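Local coordinates for autoinducer 2-binding protein LsrB (PDB 6DSP) that binds the quorum-sensing signal autoinducer-2 in its cleft, as a receptor of the periplasmic solute-binding protein type, at residues A81-S86 with T105-D110; A153-W158 with H214-L219; Q198-A203 with D224-P229; M310-L315 with S326-L331. One frame throughout, in Å; residues are numbered along the deposited sequence.

Contact 1 of 4, residues A81-S86 with T105-D110. With PAV ((2R,4S)-2-methyl-2,3,3,4-tetrahydroxytetrahydrofuran), chain C.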
loop_
_atom_site.group_PDB
_atom_site.type_symbol
_atom_site.label_atom_id
_atom_site.label_comp_id
_atom_site.label_asym_id
_atom_site.label_seq_id
_atom_site.Cartn_x
_atom_site.Cartn_y
_atom_site.Cartn_z
ATOM N N ALA A 81 10.028 19.209 5.895
ATOM C CA ALA A 81 9.929 18.118 4.933
ATOM C C ALA A 81 8.556 17.503 5.060
ATOM O O ALA A 81 7.920 17.579 6.109
ATOM C CB ALA A 81 11.009 17.059 5.174
ATOM N N ILE A 82 8.136 16.831 3.986
ATOM C CA ILE A 82 6.902 16.060 3.929
ATOM C C ILE A 82 7.263 14.673 3.427
ATOM O O ILE A 82 8.067 14.536 2.498
ATOM C CB ILE A 82 5.899 16.725 2.970
ATOM C CG1 ILE A 82 5.346 18.025 3.589
ATOM C CG2 ILE A 82 4.787 15.767 2.572
ATOM C CD1 ILE A 82 4.590 18.902 2.596
ATOM N N CYS A 83 6.657 13.662 4.021
ATOM C CA CYS A 83 6.701 12.306 3.479
ATOM C C CYS A 83 5.258 11.837 3.370
ATOM O O CYS A 83 4.601 11.601 4.392
ATOM C CB CYS A 83 7.538 11.373 4.357
ATOM S SG CYS A 83 7.658 9.719 3.592
ATOM N N LEU A 84 4.777 11.725 2.133
ATOM C CA LEU A 84 3.359 11.568 1.793
ATOM C C LEU A 84 3.077 10.233 1.122
ATOM O O LEU A 84 3.810 9.835 0.208
ATOM C CB LEU A 84 2.953 12.679 0.785
ATOM C CG LEU A 84 1.604 12.576 0.075
ATOM C CD1 LEU A 84 0.480 12.810 1.059
ATOM C CD2 LEU A 84 1.533 13.544 -1.077
ATOM N N SER A 85 1.973 9.602 1.505
ATOM C CA SER A 85 1.371 8.525 0.712
ATOM C C SER A 85 0.108 9.089 0.065
ATOM O O SER A 85 -0.819 9.530 0.767
ATOM C CB SER A 85 1.018 7.315 1.570
ATOM O OG SER A 85 0.368 6.368 0.728
ATOM N N SER A 86 0.107 9.131 -1.257
ATOM C CA SER A 86 -0.900 9.865 -2.015
ATOM C C SER A 86 -2.122 9.017 -2.366
ATOM O O SER A 86 -1.977 7.883 -2.847
ATOM C CB SER A 86 -0.219 10.366 -3.291
ATOM O OG SER A 86 -1.129 10.872 -4.213
ATOM N N THR A 105 11.335 19.921 1.677
ATOM C CA THR A 105 11.785 18.688 1.017
ATOM C C THR A 105 10.599 17.737 0.902
ATOM O O THR A 105 9.906 17.482 1.893
ATOM C CB THR A 105 12.867 18.027 1.870
ATOM O OG1 THR A 105 14.016 18.877 1.881
ATOM C CG2 THR A 105 13.219 16.633 1.332
ATOM N N VAL A 106 10.309 17.277 -0.305
ATOM C CA VAL A 106 9.158 16.412 -0.564
ATOM C C VAL A 106 9.633 14.989 -0.848
ATOM O O VAL A 106 10.435 14.767 -1.770
ATOM C CB VAL A 106 8.292 16.940 -1.721
ATOM C CG1 VAL A 106 7.141 15.993 -2.010
ATOM C CG2 VAL A 106 7.775 18.378 -1.412
ATOM N N THR A 107 9.137 14.036 -0.065
ATOM C CA THR A 107 9.354 12.616 -0.327
ATOM C C THR A 107 8.008 11.906 -0.288
ATOM O O THR A 107 7.013 12.435 0.235
ATOM C CB THR A 107 10.289 11.946 0.714
ATOM O OG1 THR A 107 9.695 11.997 2.016
ATOM C CG2 THR A 107 11.692 12.588 0.732
ATOM N N THR A 108 7.982 10.661 -0.778
ATOM C CA THR A 108 6.771 9.859 -0.724
ATOM C C THR A 108 7.059 8.492 -0.112
ATOM O O THR A 108 8.207 8.050 -0.026
ATOM C CB THR A 108 6.129 9.695 -2.107
ATOM O OG1 THR A 108 7.163 9.319 -3.022
ATOM C CG2 THR A 108 5.502 11.013 -2.571
ATOM N N TRP A 109 5.994 7.805 0.286
ATOM C CA TRP A 109 6.078 6.418 0.704
ATOM C C TRP A 109 4.757 5.776 0.338
ATOM O O TRP A 109 3.739 6.479 0.250
ATOM C CB TRP A 109 6.356 6.343 2.224
ATOM C CG TRP A 109 5.168 6.746 3.076
ATOM C CD1 TRP A 109 4.611 8.007 3.182
ATOM C CD2 TRP A 109 4.345 5.881 3.854
ATOM N NE1 TRP A 109 3.486 7.957 4.006
ATOM C CE2 TRP A 109 3.291 6.661 4.413
ATOM C CE3 TRP A 109 4.385 4.514 4.132
ATOM C CZ2 TRP A 109 2.302 6.110 5.236
ATOM C CZ3 TRP A 109 3.396 3.966 4.964
ATOM C CH2 TRP A 109 2.379 4.778 5.519
ATOM N N ASP A 110 4.766 4.447 0.155
ATOM C CA ASP A 110 3.542 3.649 -0.007
ATOM C C ASP A 110 2.893 3.847 -1.373
ATOM O O ASP A 110 2.921 2.930 -2.202
ATOM C CB ASP A 110 2.587 3.890 1.171
ATOM C CG ASP A 110 1.296 3.118 1.046
ATOM O OD1 ASP A 110 1.374 1.899 0.749
ATOM O OD2 ASP A 110 0.208 3.709 1.314
HETATM O O2 PAV C . -2.649 -2.112 0.225
HETATM C C2 PAV C . -2.339 -1.025 1.122
HETATM C C1 PAV C . -1.797 -1.514 2.483
HETATM O O5 PAV C . -3.716 -0.459 1.491
HETATM C C5 PAV C . -3.525 0.839 1.855
HETATM C C4 PAV C . -2.072 1.215 1.510
HETATM O O4 PAV C . -2.024 2.490 0.877
HETATM C C3 PAV C . -1.654 0.042 0.616
HETATM O O3 PAV C . -0.273 -0.176 0.707
HETATM O O13 PAV C . -2.051 0.281 -0.716
#

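Contact 2 of 4, residues A153-W158 with H214-L219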
loop_
_atom_site.group_PDB
_atom_site.type_symbol
_atom_site.label_atom_id
_atom_site.label_comp_id
_atom_site.label_asym_id
_atom_site.label_seq_id
_atom_site.Cartn_x
_atom_site.Cartn_y
_atom_site.Cartn_z
ATOM N N ALA A 153 -11.607 -22.841 -14.286
ATOM C CA ALA A 153 -12.027 -21.522 -14.763
ATOM C C ALA A 153 -12.414 -20.670 -13.553
ATOM O O ALA A 153 -13.578 -20.340 -13.314
ATOM C CB ALA A 153 -13.170 -21.652 -15.763
ATOM N N ILE A 154 -11.391 -20.349 -12.755
ATOM C CA ILE A 154 -11.577 -19.608 -11.505
ATOM C C ILE A 154 -12.233 -18.263 -11.794
ATOM O O ILE A 154 -11.728 -17.468 -12.590
ATOM C CB ILE A 154 -10.205 -19.409 -10.824
ATOM C CG1 ILE A 154 -9.539 -20.744 -10.407
ATOM C CG2 ILE A 154 -10.271 -18.378 -9.657
ATOM C CD1 ILE A 154 -10.369 -21.589 -9.452
ATOM N N LYS A 155 -13.339 -17.985 -11.106
ATOM C CA LYS A 155 -14.041 -16.717 -11.213
ATOM C C LYS A 155 -13.504 -15.775 -10.143
ATOM O O LYS A 155 -13.434 -16.137 -8.961
ATOM C CB LYS A 155 -15.540 -16.932 -10.999
ATOM C CG LYS A 155 -16.225 -17.601 -12.188
ATOM C CD LYS A 155 -17.736 -17.675 -11.991
ATOM C CE LYS A 155 -18.409 -18.145 -13.262
ATOM N NZ LYS A 155 -19.887 -18.144 -13.176
ATOM N N TYR A 156 -13.083 -14.587 -10.554
ATOM C CA TYR A 156 -12.448 -13.693 -9.587
ATOM C C TYR A 156 -12.728 -12.238 -9.941
ATOM O O TYR A 156 -13.211 -11.907 -11.027
ATOM C CB TYR A 156 -10.930 -13.926 -9.529
ATOM C CG TYR A 156 -10.229 -13.351 -10.728
ATOM C CD1 TYR A 156 -10.182 -14.042 -11.955
ATOM C CD2 TYR A 156 -9.625 -12.108 -10.660
ATOM C CE1 TYR A 156 -9.563 -13.475 -13.047
ATOM C CE2 TYR A 156 -9.007 -11.551 -11.758
ATOM C CZ TYR A 156 -8.995 -12.210 -12.932
ATOM O OH TYR A 156 -8.371 -11.641 -14.008
ATOM N N CYS A 157 -12.390 -11.360 -9.000
ATOM C CA CYS A 157 -12.310 -9.930 -9.311
ATOM C C CYS A 157 -11.414 -9.271 -8.287
ATOM O O CYS A 157 -10.972 -9.897 -7.318
ATOM C CB CYS A 157 -13.700 -9.251 -9.328
ATOM S SG CYS A 157 -14.502 -9.029 -7.735
ATOM N N TRP A 158 -11.161 -7.976 -8.511
ATOM C CA TRP A 158 -10.372 -7.134 -7.621
ATOM C C TRP A 158 -11.298 -6.172 -6.872
ATOM O O TRP A 158 -12.279 -5.665 -7.441
ATOM C CB TRP A 158 -9.354 -6.297 -8.420
ATOM C CG TRP A 158 -8.336 -7.096 -9.165
ATOM C CD1 TRP A 158 -8.526 -7.797 -10.323
ATOM C CD2 TRP A 158 -6.952 -7.220 -8.836
ATOM N NE1 TRP A 158 -7.336 -8.380 -10.710
ATOM C CE2 TRP A 158 -6.355 -8.035 -9.819
ATOM C CE3 TRP A 158 -6.156 -6.716 -7.807
ATOM C CZ2 TRP A 158 -5.004 -8.389 -9.779
ATOM C CZ3 TRP A 158 -4.823 -7.050 -7.766
ATOM C CH2 TRP A 158 -4.249 -7.865 -8.750
ATOM N N HIS A 214 -22.237 -11.851 -7.475
ATOM C CA HIS A 214 -21.359 -12.868 -8.027
ATOM C C HIS A 214 -21.250 -13.985 -6.988
ATOM O O HIS A 214 -20.187 -14.255 -6.427
ATOM C CB HIS A 214 -19.986 -12.286 -8.359
ATOM C CG HIS A 214 -20.054 -11.064 -9.207
ATOM N ND1 HIS A 214 -20.296 -11.109 -10.564
ATOM C CD2 HIS A 214 -19.986 -9.753 -8.874
ATOM C CE1 HIS A 214 -20.352 -9.872 -11.031
ATOM N NE2 HIS A 214 -20.183 -9.033 -10.027
ATOM N N SER A 215 -22.391 -14.614 -6.678
ATOM C CA SER A 215 -22.428 -15.508 -5.521
ATOM C C SER A 215 -21.558 -16.743 -5.690
ATOM O O SER A 215 -21.165 -17.344 -4.680
ATOM C CB SER A 215 -23.866 -15.904 -5.176
ATOM O OG SER A 215 -24.405 -16.720 -6.202
ATOM N N ASP A 216 -21.244 -17.127 -6.929
ATOM C CA ASP A 216 -20.346 -18.243 -7.215
ATOM C C ASP A 216 -18.894 -17.807 -7.441
ATOM O O ASP A 216 -18.086 -18.594 -7.969
ATOM C CB ASP A 216 -20.844 -19.043 -8.417
ATOM C CG ASP A 216 -20.857 -18.234 -9.693
ATOM O OD1 ASP A 216 -20.567 -17.029 -9.674
ATOM O OD2 ASP A 216 -21.207 -18.779 -10.739
ATOM N N ILE A 217 -18.537 -16.582 -7.061
ATOM C CA ILE A 217 -17.160 -16.145 -7.247
ATOM C C ILE A 217 -16.221 -17.058 -6.442
ATOM O O ILE A 217 -16.554 -17.517 -5.339
ATOM C CB ILE A 217 -17.037 -14.658 -6.864
ATOM C CG1 ILE A 217 -15.759 -14.050 -7.439
ATOM C CG2 ILE A 217 -17.157 -14.465 -5.336
ATOM C CD1 ILE A 217 -15.778 -12.506 -7.418
ATOM N N ASP A 218 -15.020 -17.292 -6.996
ATOM C CA ASP A 218 -14.050 -18.149 -6.330
ATOM C C ASP A 218 -13.003 -17.380 -5.546
ATOM O O ASP A 218 -12.523 -17.869 -4.511
ATOM C CB ASP A 218 -13.285 -19.003 -7.358
ATOM C CG ASP A 218 -14.154 -20.073 -7.988
ATOM O OD1 ASP A 218 -14.697 -20.919 -7.235
ATOM O OD2 ASP A 218 -14.300 -20.035 -9.231
ATOM N N LEU A 219 -12.624 -16.201 -6.021
ATOM C CA LEU A 219 -11.481 -15.471 -5.476
ATOM C C LEU A 219 -11.775 -13.983 -5.528
ATOM O O LEU A 219 -12.170 -13.462 -6.584
ATOM C CB LEU A 219 -10.246 -15.774 -6.368
ATOM C CG LEU A 219 -9.009 -14.920 -6.135
ATOM C CD1 LEU A 219 -8.444 -15.153 -4.716
ATOM C CD2 LEU A 219 -7.990 -15.198 -7.229
#

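Contact 3 of 4, residues Q198-A203 with D224-P229. With PAV ((2R,4S)-2-methyl-2,3,3,4-tetrahydroxytetrahydrofuran), chain C.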
loop_
_atom_site.group_PDB
_atom_site.type_symbol
_atom_site.label_atom_id
_atom_site.label_comp_id
_atom_site.label_asym_id
_atom_site.label_seq_id
_atom_site.Cartn_x
_atom_site.Cartn_y
_atom_site.Cartn_z
ATOM N N GLN A 198 -11.555 3.350 0.765
ATOM C CA GLN A 198 -10.910 3.277 2.077
ATOM C C GLN A 198 -11.851 3.636 3.212
ATOM O O GLN A 198 -11.395 4.037 4.293
ATOM C CB GLN A 198 -9.605 4.083 2.126
ATOM C CG GLN A 198 -8.649 3.596 1.058
ATOM C CD GLN A 198 -7.364 4.356 0.998
ATOM O OE1 GLN A 198 -7.246 5.334 0.254
ATOM N NE2 GLN A 198 -6.411 3.953 1.813
ATOM N N ASP A 199 -13.150 3.484 3.002
ATOM C CA ASP A 199 -14.133 3.721 4.037
ATOM C C ASP A 199 -14.506 2.361 4.637
ATOM O O ASP A 199 -14.999 1.489 3.921
ATOM C CB ASP A 199 -15.342 4.414 3.413
ATOM C CG ASP A 199 -16.356 4.760 4.446
ATOM O OD1 ASP A 199 -17.034 3.868 4.956
ATOM O OD2 ASP A 199 -16.369 5.927 4.844
ATOM N N ALA A 200 -14.257 2.182 5.934
ATOM C CA ALA A 200 -14.392 0.874 6.542
ATOM C C ALA A 200 -15.815 0.329 6.406
ATOM O O ALA A 200 -16.002 -0.851 6.069
ATOM C CB ALA A 200 -13.939 0.934 7.999
ATOM N N GLU A 201 -16.830 1.155 6.657
ATOM C CA GLU A 201 -18.201 0.668 6.531
ATOM C C GLU A 201 -18.560 0.386 5.073
ATOM O O GLU A 201 -19.238 -0.608 4.774
ATOM C CB GLU A 201 -19.194 1.646 7.177
ATOM C CG GLU A 201 -19.017 1.870 8.710
ATOM C CD GLU A 201 -19.407 0.673 9.562
ATOM O OE1 GLU A 201 -20.261 0.795 10.458
ATOM O OE2 GLU A 201 -18.849 -0.409 9.364
ATOM N N GLN A 202 -18.075 1.214 4.142
ATOM C CA GLN A 202 -18.370 0.958 2.737
ATOM C C GLN A 202 -17.678 -0.303 2.236
ATOM O O GLN A 202 -18.204 -0.985 1.341
ATOM C CB GLN A 202 -17.991 2.169 1.860
ATOM C CG GLN A 202 -18.538 1.896 0.464
ATOM C CD GLN A 202 -18.499 3.010 -0.518
ATOM O OE1 GLN A 202 -17.559 3.802 -0.533
ATOM N NE2 GLN A 202 -19.528 3.066 -1.392
ATOM N N ALA A 203 -16.507 -0.629 2.767
ATOM C CA ALA A 203 -15.830 -1.848 2.313
ATOM C C ALA A 203 -16.633 -3.082 2.678
ATOM O O ALA A 203 -16.632 -4.058 1.922
ATOM C CB ALA A 203 -14.454 -1.914 2.942
ATOM N N ASP A 224 -5.974 -3.718 -0.726
ATOM C CA ASP A 224 -6.178 -2.486 0.022
ATOM C C ASP A 224 -6.497 -2.864 1.465
ATOM O O ASP A 224 -7.269 -3.793 1.719
ATOM C CB ASP A 224 -7.315 -1.674 -0.585
ATOM C CG ASP A 224 -7.709 -0.507 0.315
ATOM O OD1 ASP A 224 -6.928 0.474 0.365
ATOM O OD2 ASP A 224 -8.754 -0.604 1.004
ATOM N N SER A 225 -5.921 -2.109 2.408
ATOM C CA SER A 225 -5.997 -2.409 3.832
ATOM C C SER A 225 -7.392 -2.209 4.439
ATOM O O SER A 225 -7.609 -2.633 5.581
ATOM C CB SER A 225 -4.972 -1.624 4.629
ATOM O OG SER A 225 -5.289 -0.257 4.623
ATOM N N THR A 226 -8.305 -1.551 3.728
ATOM C CA THR A 226 -9.697 -1.430 4.135
ATOM C C THR A 226 -10.557 -2.465 3.424
ATOM O O THR A 226 -11.400 -3.125 4.047
ATOM C CB THR A 226 -10.244 -0.013 3.823
ATOM O OG1 THR A 226 -9.355 0.980 4.328
ATOM C CG2 THR A 226 -11.569 0.192 4.493
ATOM N N ALA A 227 -10.343 -2.634 2.120
ATOM C CA ALA A 227 -11.122 -3.629 1.383
ATOM C C ALA A 227 -10.951 -5.030 1.942
ATOM O O ALA A 227 -11.913 -5.799 1.976
ATOM C CB ALA A 227 -10.703 -3.633 -0.078
ATOM N N LEU A 228 -9.730 -5.404 2.366
ATOM C CA LEU A 228 -9.522 -6.774 2.832
ATOM C C LEU A 228 -10.321 -7.091 4.092
ATOM O O LEU A 228 -11.089 -8.064 4.083
ATOM C CB LEU A 228 -8.020 -7.063 2.976
ATOM C CG LEU A 228 -7.754 -8.473 3.531
ATOM C CD1 LEU A 228 -8.386 -9.591 2.655
ATOM C CD2 LEU A 228 -6.261 -8.718 3.683
ATOM N N PRO A 229 -10.214 -6.328 5.191
ATOM C CA PRO A 229 -11.060 -6.652 6.355
ATOM C C PRO A 229 -12.531 -6.436 6.073
ATOM O O PRO A 229 -13.368 -7.182 6.591
ATOM C CB PRO A 229 -10.526 -5.740 7.465
ATOM C CG PRO A 229 -9.788 -4.605 6.716
ATOM C CD PRO A 229 -9.200 -5.294 5.492
HETATM O O2 PAV C . -2.649 -2.112 0.225
HETATM C C2 PAV C . -2.339 -1.025 1.122
HETATM C C1 PAV C . -1.797 -1.514 2.483
HETATM O O5 PAV C . -3.716 -0.459 1.491
HETATM C C5 PAV C . -3.525 0.839 1.855
HETATM C C4 PAV C . -2.072 1.215 1.510
HETATM O O4 PAV C . -2.024 2.490 0.877
HETATM C C3 PAV C . -1.654 0.042 0.616
HETATM O O3 PAV C . -0.273 -0.176 0.707
HETATM O O13 PAV C . -2.051 0.281 -0.716
HETATM O O HOH W 1 -6.896 1.344 2.989
HETATM O O HOH W 2 -11.190 0.614 0.044
HETATM O O HOH W 3 -10.080 2.691 6.608
#

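Contact 4 of 4, residues M310-L315 with S326-L331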
loop_
_atom_site.group_PDB
_atom_site.type_symbol
_atom_site.label_atom_id
_atom_site.label_comp_id
_atom_site.label_asym_id
_atom_site.label_seq_id
_atom_site.Cartn_x
_atom_site.Cartn_y
_atom_site.Cartn_z
ATOM N N MET A 310 17.289 3.639 -6.262
ATOM C CA MET A 310 17.054 3.052 -7.573
ATOM C C MET A 310 16.404 4.055 -8.508
ATOM O O MET A 310 15.762 5.011 -8.058
ATOM C CB MET A 310 16.107 1.847 -7.453
ATOM C CG MET A 310 16.463 0.915 -6.312
ATOM S SD MET A 310 18.139 0.290 -6.404
ATOM C CE MET A 310 17.990 -0.650 -7.907
ATOM N N PRO A 311 16.498 3.866 -9.822
ATOM C CA PRO A 311 15.774 4.761 -10.744
ATOM C C PRO A 311 14.267 4.619 -10.604
ATOM O O PRO A 311 13.742 3.580 -10.195
ATOM C CB PRO A 311 16.233 4.293 -12.133
ATOM C CG PRO A 311 16.831 3.016 -11.950
ATOM C CD PRO A 311 17.250 2.818 -10.528
ATOM N N ASN A 312 13.568 5.685 -10.997
ATOM C CA ASN A 312 12.108 5.692 -10.920
ATOM C C ASN A 312 11.490 4.545 -11.715
ATOM O O ASN A 312 10.407 4.047 -11.362
ATOM C CB ASN A 312 11.583 7.013 -11.453
ATOM C CG ASN A 312 11.851 8.143 -10.494
ATOM O OD1 ASN A 312 11.845 7.957 -9.275
ATOM N ND2 ASN A 312 12.117 9.311 -11.043
ATOM N N SER A 313 12.156 4.108 -12.786
ATOM C CA SER A 313 11.580 3.071 -13.618
ATOM C C SER A 313 11.529 1.697 -12.940
ATOM O O SER A 313 10.876 0.804 -13.494
ATOM C CB SER A 313 12.339 2.990 -14.940
ATOM O OG SER A 313 13.713 2.753 -14.721
ATOM N N VAL A 314 12.113 1.506 -11.744
ATOM C CA VAL A 314 11.846 0.249 -11.033
ATOM C C VAL A 314 10.376 0.090 -10.678
ATOM O O VAL A 314 9.909 -1.038 -10.473
ATOM C CB VAL A 314 12.755 0.052 -9.792
ATOM C CG1 VAL A 314 14.223 0.127 -10.156
ATOM C CG2 VAL A 314 12.394 0.997 -8.619
ATOM N N LEU A 315 9.629 1.193 -10.570
ATOM C CA LEU A 315 8.201 1.110 -10.281
ATOM C C LEU A 315 7.313 1.253 -11.521
ATOM O O LEU A 315 6.090 1.078 -11.407
ATOM C CB LEU A 315 7.802 2.169 -9.241
ATOM C CG LEU A 315 8.475 2.060 -7.856
ATOM C CD1 LEU A 315 7.900 3.120 -6.925
ATOM C CD2 LEU A 315 8.303 0.690 -7.243
ATOM N N SER A 326 15.929 12.089 -8.467
ATOM C CA SER A 326 14.592 11.561 -8.213
ATOM C C SER A 326 14.698 10.043 -8.296
ATOM O O SER A 326 15.135 9.525 -9.325
ATOM C CB SER A 326 13.627 12.110 -9.268
ATOM O OG SER A 326 12.351 11.505 -9.124
ATOM N N GLY A 327 14.318 9.332 -7.242
ATOM C CA GLY A 327 14.495 7.894 -7.246
ATOM C C GLY A 327 13.690 7.188 -6.175
ATOM O O GLY A 327 12.882 7.800 -5.465
ATOM N N VAL A 328 13.940 5.882 -6.054
ATOM C CA VAL A 328 13.104 4.978 -5.265
ATOM C C VAL A 328 13.980 4.120 -4.362
ATOM O O VAL A 328 15.000 3.572 -4.806
ATOM C CB VAL A 328 12.292 4.067 -6.221
ATOM C CG1 VAL A 328 11.531 2.976 -5.454
ATOM C CG2 VAL A 328 11.370 4.877 -7.117
ATOM N N VAL A 329 13.551 3.936 -3.114
ATOM C CA VAL A 329 14.134 2.946 -2.213
ATOM C C VAL A 329 13.094 1.848 -2.045
ATOM O O VAL A 329 11.929 2.140 -1.757
ATOM C CB VAL A 329 14.488 3.581 -0.858
ATOM C CG1 VAL A 329 14.852 2.517 0.154
ATOM C CG2 VAL A 329 15.620 4.587 -1.037
ATOM N N LEU A 330 13.502 0.593 -2.250
ATOM C CA LEU A 330 12.616 -0.567 -2.145
ATOM C C LEU A 330 12.827 -1.307 -0.827
ATOM O O LEU A 330 13.968 -1.591 -0.442
ATOM C CB LEU A 330 12.920 -1.536 -3.300
ATOM C CG LEU A 330 12.455 -1.029 -4.674
ATOM C CD1 LEU A 330 13.097 -1.811 -5.825
ATOM C CD2 LEU A 330 10.931 -1.034 -4.773
ATOM N N LEU A 331 11.730 -1.704 -0.174
ATOM C CA LEU A 331 11.866 -2.609 0.958
ATOM C C LEU A 331 12.437 -3.945 0.485
ATOM O O LEU A 331 12.050 -4.448 -0.583
ATOM C CB LEU A 331 10.498 -2.879 1.568
ATOM C CG LEU A 331 9.836 -1.703 2.279
ATOM C CD1 LEU A 331 8.595 -2.228 2.972
ATOM C CD2 LEU A 331 10.784 -1.022 3.266
HETATM O O HOH W 4 15.122 8.054 -11.602
#

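Contact 1 of 4, residues A81-S86 with T105-D110
S85 and D110 meet where two neighbouring parallel strands end, 81-84 and 105-109, joined through helix 89-101 as a beta-alpha-beta unit of the periplasmic-binding-protein fold. The strands run in register, tied by four backbone bonds that alternate between I82 and L84 on one side and T105, T107 and W109 on the other. T107 adds a side-chain bond: its OG1 joins its own backbone N on I82 O, at 3.1 Å.

S85 can be followed outward. Its CB lies over the five-membered ring of W109, 3.8 Å from the ring centroid, a CH-pi contact on a face that D110 CB also touches. Beyond it, OG stands anti to the backbone N (chi1 176°) and donates to D110 OD2 over 2.7 Å, on the anti side of the carboxylate. C83 SG approaches the same indole obliquely, 3.5 Å from W109 CD1, a sulfur-aromatic contact.

D110 belongs to the AI-2 pocket, so S85, from the second shell, probably helps orient its carboxylate; Q124 donates to OD1. Both oxygens hold the ligand: PAV O3 donates to D110 OD1, and PAV O4 donates to D110 OD2 over 2.6 Å.

Contact 2 of 4, residues A153-W158 with H214-L219
K155 O is gripped by two successive backbone N-H groups, D218 N at 2.8 Å and L219 N at 3.1 Å, where strand 155-160 begins to pair in parallel with strand 219-222 in the four-stranded sheet of one lobe of this periplasmic-binding-protein fold. L219 N lies close to the line of the C=O, though its N-H is bent (138°), whereas D218 N is tilted from the carbonyl plane. Two residues on, C157 N donates to L219 O and completes the ladder around Y156 and L219. Y156 CB touches L219 CB at 3.7 Å.

D218 also reaches back. Its OD2 takes the backbone N-H of K155 on the anti lone pair, 2.9 Å from K155 N and almost linear (176°), while OD1 goes to R145 in a salt bridge. Its CB rests near I154 CG2, the two side chains crossing at about a right angle.

A type I turn from H214 to I217 links helix 200-213 to the strand and presents D216. The K155 chain, extended beyond CG, runs out to this exposed carboxylate. Deeper in, I217 CD1 lies against C157 SG. At the solvent-facing end, K155 NZ meets D216 OD2 at 2.8 Å in a salt bridge, approaching from the syn side and 34° out of the carboxylate plane.

Contact 3 of 4, residues Q198-A203 with D224-P229
The flat amide of Q198 and carboxylate of D224 stand almost perpendicular, their planes 84° apart, with Q198 CG 3.6 Å from D224 OD1. Water bridges the polar ends: one molecule accepts from Q198 NE2 and donates to D224 OD1 and S225 OG, also bonding T226 OG1. A second accepts from Q198 N and donates to D224 OD2. A third donates to Q198 O and bonds T226 OG1.

D224 OD2 also serves the turn into helix 227-237. A227 N donates to it at 2.8 Å on the anti side, while T226 N comes from above the carboxylate plane, 65° out of it. OD1 receives Q168 NE2. These bonds probably help hold the turn from which S225 N donates to PAV O5 at 2.9 Å; D224 and S225 belong to the AI-2 pocket.

T226 packs through its CG2 methyl. OG1 is anti to the carbonyl carbon (chi1 -50°), which leaves CG2 anti to the backbone N, 3.6 Å from A200 CA and 3.9 Å from A203 CB.

D199 OD1 caps helix 200-213. Through the T226 methyl the first turns of helices 200-213 and 227-237 lie together, A227 reaching H159 on strand 155-160 and Q198 reaching F36 on helix 34-50.

Contact 4 of 4, residues M310-L315 with S326-L331
V328 is a forked knob received by the bent chain of 310-315. Its CG1 meets V314 CG2 at 3.8 Å, the two side chains lying alongside and pointing opposite ways, and both branches rest on L315 CD1, which crosses them from another side. Its CG2 also lies near N312 OD1. Next along the strand, L330 spreads its two methyls over separate bumps: CD1 on V314 CG2, and CD2 on L315 CD2 at 4.0 Å. V314 CG2 touches both V328 and L330: CG1 is anti to the carbonyl carbon (chi1 -56°), which puts CG2 between the backbone N and the carbonyl carbon. The M310 chain, bent at chi2 and chi3, lays CB and CG over V328 O before its end turns away.

M310 and V328 form an antiparallel hydrogen-bonded pair, M310 N to V328 O at 2.7 Å and V328 N to M310 O at 2.8 Å. Strand 305-311 is thereby attached to 327-330 in the mixed sheet of the lobe that also holds strands 81-84 and 105-109. Past P311 the chain leaves the strand in a 3-10 turn, which turns V314 and L315 toward the strand.

G327, lacking a side chain, brings its CA to 3.3 Å from both M310 O and N312 OD1. N312 OD1 accepts from R118 NH2. A water accepts from N312 N and donates to S326 O, while N312 ND2 donates to S326 OG at 2.9 Å, with the hydroxyl almost in the amide plane.

Contacts 1 and 4 share the eight-stranded mixed sheet, 81-84 and 105-109 in its parallel part and 327-330 with 305-311 in its antiparallel part. Contact 2 belongs to the other, four-stranded sheet, on the opposite side of the chain's centre from contact 1. Contacts 1 and 3 are buried and both touch the ligand, one with a carboxylate and the other with a backbone N-H, their nearest atoms about 7 Å apart. Contacts 2 and 4 are only partly buried: a salt bridge to an exposed aspartate belongs to the former, aliphatic branches fill the latter. Contact 3 brings two helix starts together by direct packing of a methyl, with waters linking the preceding loop residue to the other segment; the other three rely on backbone pairing.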